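Local coordinates for protein PT26-6P (Thermococcus sp., PDB 2WB7) that is of unknown function but is encoded by a family of mobile elements from euryarchaea and builds three domains of novel fold, at residues Lys397-Leu402 / Gln472-Tyr477; Glu424-Ala429 / Asp453-Ala458. All blocks are in the same frame, centred on the assembly; numbering follows the deposited sequence.

Interaction 1 (Lys397-Leu402 / Gln472-Tyr477); sequences KNLIDL and QMFLNY
Phe-474 meets Leu-399 and Ile-400 with the outer end of its ring, showing how one aromatic side chain can bridge two helices that pass at some distance. The segments 397-402 and 472-477 run antiparallel, their axes 11.2 Å apart at closest approach and at 159° to each other, and side chains span the distance. Phe-474 leaves its backbone toward the other helix, with CG anti to the backbone N (chi1 174°), and this carries the ring across instead of laying it along its own helix. Ile-400 CA sits at the ring edge, near the ring plane, 3.9 Å from Phe-474 CE2. The preceding residue contributes its carbonyl, Leu-399 O, 4.0 Å from Phe-474 CZ, and the branch point Leu-399 CG, 4.3 Å from the same CZ. The ring therefore abuts helix backbone as much as side chain.

Beside this, Ile-400 and Leu-475 form a purely aliphatic pair. Ile-400 CD1 touches Leu-475 CD2 at 3.5 Å, the two side chains cross at about a right angle, and Leu-475 CD2 also lies 3.8 Å from Ile-400 CG1. The side-chain pairs across the segments are all apolar, and the one polar atom at the ring is a backbone carbonyl oxygen, Leu-399 O. A polar bond within the second helix lies apart from it: Gln-472 NE2 donates to Asn-476 OD1 one turn on, approaching from above the carbonyl plane.

Around the contact, Tyr-403, farther along helix 393-404, stacks on the ring of Phe-474, and Ile-400 also reaches Tyr-471 at the start of helix 471-499. Leu-399 touches Leu-478 of that helix as well as Thr-414 and Met-418 of helix 408-438, so the short helix 393-404 packs at once against two longer helices of the helical domain.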
ATOM      1  N   LYS A 397     -20.735 -35.325  -5.402  1.00 45.61           N
ATOM      2  CA  LYS A 397     -22.123 -35.488  -5.031  1.00 45.95           C
ATOM      3  C   LYS A 397     -22.602 -36.897  -5.353  1.00 45.75           C
ATOM      4  O   LYS A 397     -23.262 -37.515  -4.512  1.00 46.02           O
ATOM      5  CB  LYS A 397     -23.012 -34.454  -5.709  1.00 46.40           C
ATOM      6  CG  LYS A 397     -24.431 -34.463  -5.146  1.00 48.96           C
ATOM      7  CD  LYS A 397     -25.452 -33.937  -6.142  1.00 53.28           C
ATOM      8  CE  LYS A 397     -26.791 -34.665  -5.982  1.00 55.34           C
ATOM      9  NZ  LYS A 397     -27.508 -34.771  -7.296  1.00 57.32           N
ATOM     10  N   ASN A 398     -22.278 -37.412  -6.548  1.00 45.05           N
ATOM     11  CA  ASN A 398     -22.612 -38.798  -6.886  1.00 44.60           C
ATOM     12  C   ASN A 398     -22.075 -39.748  -5.827  1.00 44.50           C
ATOM     13  O   ASN A 398     -22.782 -40.636  -5.343  1.00 44.55           O
ATOM     14  CB  ASN A 398     -22.027 -39.233  -8.231  1.00 44.37           C
ATOM     15  CG  ASN A 398     -22.370 -38.293  -9.370  1.00 44.68           C
ATOM     16  OD1 ASN A 398     -23.494 -37.789  -9.498  1.00 42.96           O
ATOM     17  ND2 ASN A 398     -21.389 -38.073 -10.235  1.00 45.69           N
ATOM     18  N   LEU A 399     -20.801 -39.561  -5.490  1.00 44.22           N
ATOM     19  CA  LEU A 399     -20.107 -40.433  -4.563  1.00 43.66           C
ATOM     20  C   LEU A 399     -20.862 -40.485  -3.239  1.00 43.73           C
ATOM     21  O   LEU A 399     -21.145 -41.560  -2.717  1.00 43.78           O
ATOM     22  CB  LEU A 399     -18.684 -39.923  -4.365  1.00 43.56           C
ATOM     23  CG  LEU A 399     -17.529 -40.898  -4.118  1.00 43.12           C
ATOM     24  CD1 LEU A 399     -17.666 -42.165  -4.928  1.00 42.01           C
ATOM     25  CD2 LEU A 399     -16.209 -40.201  -4.434  1.00 43.29           C
ATOM     26  N   ILE A 400     -21.225 -39.322  -2.710  1.00 43.66           N
ATOM     27  CA  ILE A 400     -21.974 -39.280  -1.464  1.00 43.60           C
ATOM     28  C   ILE A 400     -23.298 -40.014  -1.597  1.00 43.72           C
ATOM     29  O   ILE A 400     -23.745 -40.675  -0.666  1.00 43.71           O
ATOM     30  CB  ILE A 400     -22.251 -37.839  -1.000  1.00 43.69           C
ATOM     31  CG1 ILE A 400     -20.933 -37.120  -0.683  1.00 43.62           C
ATOM     32  CG2 ILE A 400     -23.191 -37.843   0.220  1.00 43.14           C
ATOM     33  CD1 ILE A 400     -21.071 -35.622  -0.404  1.00 43.33           C
ATOM     34  N   ASP A 401     -23.924 -39.897  -2.758  1.00 43.87           N
ATOM     35  CA  ASP A 401     -25.202 -40.544  -2.979  1.00 44.35           C
ATOM     36  C   ASP A 401     -25.020 -42.043  -2.978  1.00 43.90           C
ATOM     37  O   ASP A 401     -25.800 -42.776  -2.382  1.00 44.07           O
ATOM     38  CB  ASP A 401     -25.831 -40.051  -4.274  1.00 44.73           C
ATOM     39  CG  ASP A 401     -26.358 -38.628  -4.138  1.00 47.81           C
ATOM     40  OD1 ASP A 401     -26.635 -38.218  -2.985  1.00 49.62           O
ATOM     41  OD2 ASP A 401     -26.485 -37.910  -5.162  1.00 52.35           O
ATOM     42  N   LEU A 402     -23.966 -42.494  -3.632  1.00 43.58           N
ATOM     43  CA  LEU A 402     -23.595 -43.884  -3.552  1.00 43.22           C
ATOM     44  C   LEU A 402     -23.477 -44.308  -2.088  1.00 43.28           C
ATOM     45  O   LEU A 402     -24.011 -45.335  -1.691  1.00 43.24           O
ATOM     46  CB  LEU A 402     -22.284 -44.122  -4.290  1.00 43.20           C
ATOM     47  CG  LEU A 402     -22.345 -43.821  -5.782  1.00 42.63           C
ATOM     48  CD1 LEU A 402     -21.005 -44.101  -6.442  1.00 42.57           C
ATOM     49  CD2 LEU A 402     -23.423 -44.676  -6.392  1.00 41.57           C
ATOM     50  N   GLN A 472     -19.806 -39.001   8.616  1.00 38.10           N
ATOM     51  CA  GLN A 472     -18.988 -37.801   8.685  1.00 37.31           C
ATOM     52  C   GLN A 472     -17.563 -38.130   8.288  1.00 37.11           C
ATOM     53  O   GLN A 472     -16.865 -37.335   7.665  1.00 36.93           O
ATOM     54  CB  GLN A 472     -19.015 -37.199  10.075  1.00 36.85           C
ATOM     55  CG  GLN A 472     -18.332 -35.840  10.126  1.00 38.12           C
ATOM     56  CD  GLN A 472     -19.041 -34.776   9.269  1.00 38.47           C
ATOM     57  OE1 GLN A 472     -20.159 -34.366   9.559  1.00 39.33           O
ATOM     58  NE2 GLN A 472     -18.384 -34.338   8.211  1.00 38.69           N
HETATM   59  N   MSE A 473     -17.131 -39.327   8.639  1.00 37.10           N
HETATM   60  CA  MSE A 473     -15.775 -39.718   8.353  1.00 37.18           C
HETATM   61  C   MSE A 473     -15.593 -39.884   6.839  1.00 36.60           C
HETATM   62  O   MSE A 473     -14.515 -39.668   6.284  1.00 36.96           O
HETATM   63  CB  MSE A 473     -15.446 -41.005   9.106  1.00 37.53           C
HETATM   64  CG  MSE A 473     -14.002 -41.053   9.572  1.00 40.11           C
HETATM   65 SE   MSE A 473     -13.620 -39.528  10.736  1.00 44.86          SE
HETATM   66  CE  MSE A 473     -12.031 -38.865   9.843  1.00 44.06           C
ATOM     67  N   PHE A 474     -16.658 -40.268   6.160  1.00 35.52           N
ATOM     68  CA  PHE A 474     -16.594 -40.443   4.725  1.00 34.51           C
ATOM     69  C   PHE A 474     -16.530 -39.049   4.098  1.00 34.10           C
ATOM     70  O   PHE A 474     -15.705 -38.777   3.223  1.00 34.46           O
ATOM     71  CB  PHE A 474     -17.818 -41.230   4.258  1.00 34.39           C
ATOM     72  CG  PHE A 474     -17.938 -41.360   2.771  1.00 33.90           C
ATOM     73  CD1 PHE A 474     -17.100 -42.186   2.069  1.00 33.78           C
ATOM     74  CD2 PHE A 474     -18.926 -40.674   2.079  1.00 34.14           C
ATOM     75  CE1 PHE A 474     -17.231 -42.316   0.693  1.00 34.11           C
ATOM     76  CE2 PHE A 474     -19.064 -40.804   0.721  1.00 33.48           C
ATOM     77  CZ  PHE A 474     -18.214 -41.619   0.024  1.00 33.76           C
ATOM     78  N   LEU A 475     -17.409 -38.162   4.554  1.00 32.96           N
ATOM     79  CA  LEU A 475     -17.358 -36.767   4.155  1.00 31.65           C
ATOM     80  C   LEU A 475     -15.975 -36.180   4.420  1.00 31.44           C
ATOM     81  O   LEU A 475     -15.357 -35.607   3.514  1.00 30.77           O
ATOM     82  CB  LEU A 475     -18.423 -35.952   4.889  1.00 30.99           C
ATOM     83  CG  LEU A 475     -19.873 -36.183   4.452  1.00 30.08           C
ATOM     84  CD1 LEU A 475     -20.787 -35.138   5.096  1.00 27.16           C
ATOM     85  CD2 LEU A 475     -20.015 -36.188   2.920  1.00 28.34           C
ATOM     86  N   ASN A 476     -15.478 -36.351   5.648  1.00 31.05           N
ATOM     87  CA  ASN A 476     -14.213 -35.736   6.024  1.00 30.82           C
ATOM     88  C   ASN A 476     -13.056 -36.121   5.128  1.00 30.76           C
ATOM     89  O   ASN A 476     -12.258 -35.273   4.744  1.00 30.44           O
ATOM     90  CB  ASN A 476     -13.874 -36.023   7.469  1.00 30.80           C
ATOM     91  CG  ASN A 476     -14.694 -35.200   8.423  1.00 31.49           C
ATOM     92  OD1 ASN A 476     -15.372 -34.260   8.021  1.00 32.80           O
ATOM     93  ND2 ASN A 476     -14.659 -35.561   9.696  1.00 32.44           N
ATOM     94  N   TYR A 477     -12.967 -37.397   4.784  1.00 30.71           N
ATOM     95  CA  TYR A 477     -11.890 -37.840   3.925  1.00 31.42           C
ATOM     96  C   TYR A 477     -12.040 -37.336   2.486  1.00 31.67           C
ATOM     97  O   TYR A 477     -11.040 -37.012   1.827  1.00 31.68           O
ATOM     98  CB  TYR A 477     -11.781 -39.362   3.936  1.00 31.75           C
ATOM     99  CG  TYR A 477     -10.871 -39.916   5.013  1.00 32.46           C
ATOM    100  CD1 TYR A 477      -9.502 -39.662   4.984  1.00 32.58           C
ATOM    101  CD2 TYR A 477     -11.370 -40.716   6.041  1.00 31.79           C
ATOM    102  CE1 TYR A 477      -8.655 -40.173   5.949  1.00 32.34           C
ATOM    103  CE2 TYR A 477     -10.532 -41.239   7.006  1.00 32.48           C
ATOM    104  CZ  TYR A 477      -9.172 -40.968   6.951  1.00 33.71           C
ATOM    105  OH  TYR A 477      -8.323 -41.473   7.910  1.00 33.74           O
TER

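Interaction 2 (Glu424-Ala429 / Asp453-Ala458); sequences EKIDEA and DEYKAA
Ile-426 and Tyr-455 stand closest in backbone, 6.4 Å between their CA atoms, where the antiparallel segments 424-429 and 453-458 approach to 9.5 Å between axes at 166°. They belong to helices 408-438 and 442-465, consecutive in the chain, which make a helical hairpin, and the contact illustrates how one large side chain can fill the seam between its arms. Tyr-455 points toward the opposite arm and lays its ring under Lys-425, whose CB stands over one face, 4.0 Å from the ring centroid and 16° off the normal: a CH-pi contact. The lysine chain then crosses the tyrosine at about a right angle and bends at chi3 and chi4, which brings Lys-425 CE to 3.6 Å from Tyr-455 CE2, beside the phenol end.

The polar ends meet partners beyond the hairpin. Tyr-455 OH is hydrogen-bonded to Asp-489 OD1 of helix 471-499, while Lys-425 NZ makes salt bridges to Asp-489 and Glu-485 and hydrogen bonds to the carbonyl oxygens of Thr-387 and Tyr-388. So many acceptors would probably favour the charged form of this buried lysine. A leucine in place of Tyr-455 would probably deprive Lys-425 of the flat surface beneath its CB and leave Asp-489 without its phenol partner.

At the root of the tyrosine, Ile-426 slides past in the opposite direction, with Ile-426 CG1 3.4 Å from Tyr-455 CB. Its terminal methyl, Ile-426 CD1, goes on to rest 4.0 Å from Lys-456 CG.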
ATOM      1  N   GLU A 424      -1.967 -39.399 -12.538  1.00 42.31           N
ATOM      2  CA  GLU A 424      -1.560 -38.701 -13.740  1.00 43.26           C
ATOM      3  C   GLU A 424      -1.073 -37.296 -13.421  1.00 42.88           C
ATOM      4  O   GLU A 424      -0.024 -36.886 -13.892  1.00 43.51           O
ATOM      5  CB  GLU A 424      -2.690 -38.664 -14.764  1.00 43.85           C
ATOM      6  CG  GLU A 424      -2.464 -37.668 -15.888  1.00 47.83           C
ATOM      7  CD  GLU A 424      -1.203 -37.947 -16.719  1.00 53.69           C
ATOM      8  OE1 GLU A 424      -1.016 -37.263 -17.750  1.00 56.10           O
ATOM      9  OE2 GLU A 424      -0.391 -38.833 -16.346  1.00 56.35           O
ATOM     10  N   LYS A 425      -1.823 -36.557 -12.617  1.00 42.55           N
ATOM     11  CA  LYS A 425      -1.384 -35.229 -12.178  1.00 42.26           C
ATOM     12  C   LYS A 425      -0.028 -35.292 -11.470  1.00 42.58           C
ATOM     13  O   LYS A 425       0.782 -34.379 -11.581  1.00 42.14           O
ATOM     14  CB  LYS A 425      -2.448 -34.572 -11.285  1.00 41.92           C
ATOM     15  CG  LYS A 425      -3.619 -33.993 -12.084  1.00 41.95           C
ATOM     16  CD  LYS A 425      -4.870 -33.835 -11.253  1.00 42.20           C
ATOM     17  CE  LYS A 425      -4.909 -32.511 -10.498  1.00 41.48           C
ATOM     18  NZ  LYS A 425      -5.503 -31.438 -11.327  1.00 40.94           N
ATOM     19  N   ILE A 426       0.212 -36.377 -10.741  1.00 43.32           N
ATOM     20  CA  ILE A 426       1.502 -36.592 -10.112  1.00 44.08           C
ATOM     21  C   ILE A 426       2.607 -36.751 -11.148  1.00 45.15           C
ATOM     22  O   ILE A 426       3.685 -36.172 -11.010  1.00 44.73           O
ATOM     23  CB  ILE A 426       1.473 -37.812  -9.194  1.00 43.89           C
ATOM     24  CG1 ILE A 426       0.703 -37.473  -7.921  1.00 43.83           C
ATOM     25  CG2 ILE A 426       2.871 -38.229  -8.826  1.00 43.53           C
ATOM     26  CD1 ILE A 426       0.629 -38.607  -6.926  1.00 42.52           C
ATOM     27  N   ASP A 427       2.340 -37.540 -12.183  1.00 46.66           N
ATOM     28  CA  ASP A 427       3.305 -37.716 -13.263  1.00 48.56           C
ATOM     29  C   ASP A 427       3.782 -36.384 -13.818  1.00 49.03           C
ATOM     30  O   ASP A 427       4.937 -36.266 -14.228  1.00 49.83           O
ATOM     31  CB  ASP A 427       2.729 -38.556 -14.410  1.00 49.25           C
ATOM     32  CG  ASP A 427       2.575 -40.025 -14.040  1.00 52.11           C
ATOM     33  OD1 ASP A 427       3.189 -40.451 -13.026  1.00 55.16           O
ATOM     34  OD2 ASP A 427       1.838 -40.751 -14.753  1.00 55.02           O
ATOM     35  N   GLU A 428       2.902 -35.386 -13.858  1.00 49.26           N
ATOM     36  CA  GLU A 428       3.252 -34.109 -14.463  1.00 49.51           C
ATOM     37  C   GLU A 428       3.955 -33.215 -13.480  1.00 48.93           C
ATOM     38  O   GLU A 428       4.793 -32.397 -13.861  1.00 48.90           O
ATOM     39  CB  GLU A 428       2.018 -33.421 -15.017  1.00 49.93           C
ATOM     40  CG  GLU A 428       1.434 -34.177 -16.203  1.00 54.07           C
ATOM     41  CD  GLU A 428       0.116 -33.596 -16.679  1.00 58.55           C
ATOM     42  OE1 GLU A 428      -0.800 -34.385 -17.029  1.00 60.36           O
ATOM     43  OE2 GLU A 428      -0.004 -32.346 -16.685  1.00 60.18           O
ATOM     44  N   ALA A 429       3.608 -33.374 -12.210  1.00 48.39           N
ATOM     45  CA  ALA A 429       4.312 -32.685 -11.154  1.00 47.90           C
ATOM     46  C   ALA A 429       5.757 -33.161 -11.179  1.00 47.82           C
ATOM     47  O   ALA A 429       6.678 -32.380 -10.917  1.00 47.71           O
ATOM     48  CB  ALA A 429       3.670 -32.973  -9.804  1.00 47.70           C
ATOM     49  N   ASP A 453       3.562 -34.155  -3.047  1.00 37.55           N
ATOM     50  CA  ASP A 453       3.089 -34.569  -1.728  1.00 37.74           C
ATOM     51  C   ASP A 453       1.590 -34.304  -1.490  1.00 37.23           C
ATOM     52  O   ASP A 453       0.929 -35.037  -0.731  1.00 37.41           O
ATOM     53  CB  ASP A 453       3.910 -33.903  -0.613  1.00 38.31           C
ATOM     54  CG  ASP A 453       5.410 -34.159  -0.739  1.00 40.13           C
ATOM     55  OD1 ASP A 453       5.829 -35.204  -1.291  1.00 43.17           O
ATOM     56  OD2 ASP A 453       6.183 -33.305  -0.258  1.00 42.74           O
ATOM     57  N   GLU A 454       1.048 -33.263  -2.113  1.00 36.13           N
ATOM     58  CA  GLU A 454      -0.365 -32.968  -1.909  1.00 35.43           C
ATOM     59  C   GLU A 454      -1.249 -33.995  -2.609  1.00 34.82           C
ATOM     60  O   GLU A 454      -2.179 -34.555  -1.996  1.00 34.29           O
ATOM     61  CB  GLU A 454      -0.708 -31.550  -2.349  1.00 35.18           C
ATOM     62  CG  GLU A 454      -0.173 -30.499  -1.403  1.00 36.77           C
ATOM     63  CD  GLU A 454      -0.630 -30.713   0.045  1.00 39.67           C
ATOM     64  OE1 GLU A 454      -1.846 -30.827   0.330  1.00 38.02           O
ATOM     65  OE2 GLU A 454       0.247 -30.756   0.931  1.00 43.50           O
ATOM     66  N   TYR A 455      -0.940 -34.243  -3.884  1.00 33.99           N
ATOM     67  CA  TYR A 455      -1.676 -35.207  -4.682  1.00 33.18           C
ATOM     68  C   TYR A 455      -1.614 -36.561  -4.009  1.00 33.24           C
ATOM     69  O   TYR A 455      -2.627 -37.235  -3.895  1.00 33.08           O
ATOM     70  CB  TYR A 455      -1.116 -35.286  -6.095  1.00 32.77           C
ATOM     71  CG  TYR A 455      -1.376 -34.043  -6.928  1.00 32.03           C
ATOM     72  CD1 TYR A 455      -0.413 -33.547  -7.806  1.00 30.32           C
ATOM     73  CD2 TYR A 455      -2.582 -33.365  -6.842  1.00 31.50           C
ATOM     74  CE1 TYR A 455      -0.649 -32.426  -8.581  1.00 28.92           C
ATOM     75  CE2 TYR A 455      -2.829 -32.232  -7.615  1.00 30.31           C
ATOM     76  CZ  TYR A 455      -1.859 -31.767  -8.480  1.00 29.39           C
ATOM     77  OH  TYR A 455      -2.115 -30.643  -9.240  1.00 27.25           O
ATOM     78  N   LYS A 456      -0.419 -36.948  -3.558  1.00 33.46           N
ATOM     79  CA  LYS A 456      -0.218 -38.194  -2.795  1.00 33.42           C
ATOM     80  C   LYS A 456      -1.139 -38.264  -1.584  1.00 32.92           C
ATOM     81  O   LYS A 456      -1.701 -39.322  -1.282  1.00 33.26           O
ATOM     82  CB  LYS A 456       1.231 -38.335  -2.308  1.00 33.78           C
ATOM     83  CG  LYS A 456       2.270 -38.893  -3.307  1.00 35.08           C
ATOM     84  CD  LYS A 456       3.316 -39.673  -2.492  1.00 39.68           C
ATOM     85  CE  LYS A 456       4.759 -39.398  -2.899  1.00 43.61           C
ATOM     86  NZ  LYS A 456       5.418 -40.602  -3.526  1.00 46.79           N
ATOM     87  N   ALA A 457      -1.291 -37.153  -0.874  1.00 32.05           N
ATOM     88  CA  ALA A 457      -2.180 -37.161   0.290  1.00 31.83           C
ATOM     89  C   ALA A 457      -3.628 -37.380  -0.135  1.00 31.83           C
ATOM     90  O   ALA A 457      -4.412 -38.034   0.569  1.00 32.22           O
ATOM     91  CB  ALA A 457      -2.064 -35.865   1.064  1.00 31.75           C
ATOM     92  N   ALA A 458      -3.994 -36.795  -1.271  1.00 31.12           N
ATOM     93  CA  ALA A 458      -5.343 -36.913  -1.766  1.00 30.79           C
ATOM     94  C   ALA A 458      -5.618 -38.348  -2.168  1.00 30.84           C
ATOM     95  O   ALA A 458      -6.661 -38.905  -1.828  1.00 30.55           O
ATOM     96  CB  ALA A 458      -5.549 -35.990  -2.932  1.00 31.19           C
TER

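The two contacts lie in the same helical domain, with centres 21 Å apart and nearest atoms about 6 Å apart, so they are neighbours that do not touch. Along the chain their segments come in the order 397-402, 424-429, 453-458, 472-477: interaction 2 joins two successive helices, 408-438 and 442-465, and interaction 1 joins the helices before and after that hairpin, 393-404 and 471-499. The two sites are linked through shared helices, since side chains of each contact also reach a helix that carries the other. Local and longer-range pairings thus combine into one bundle, whose role in this protein remains unknown.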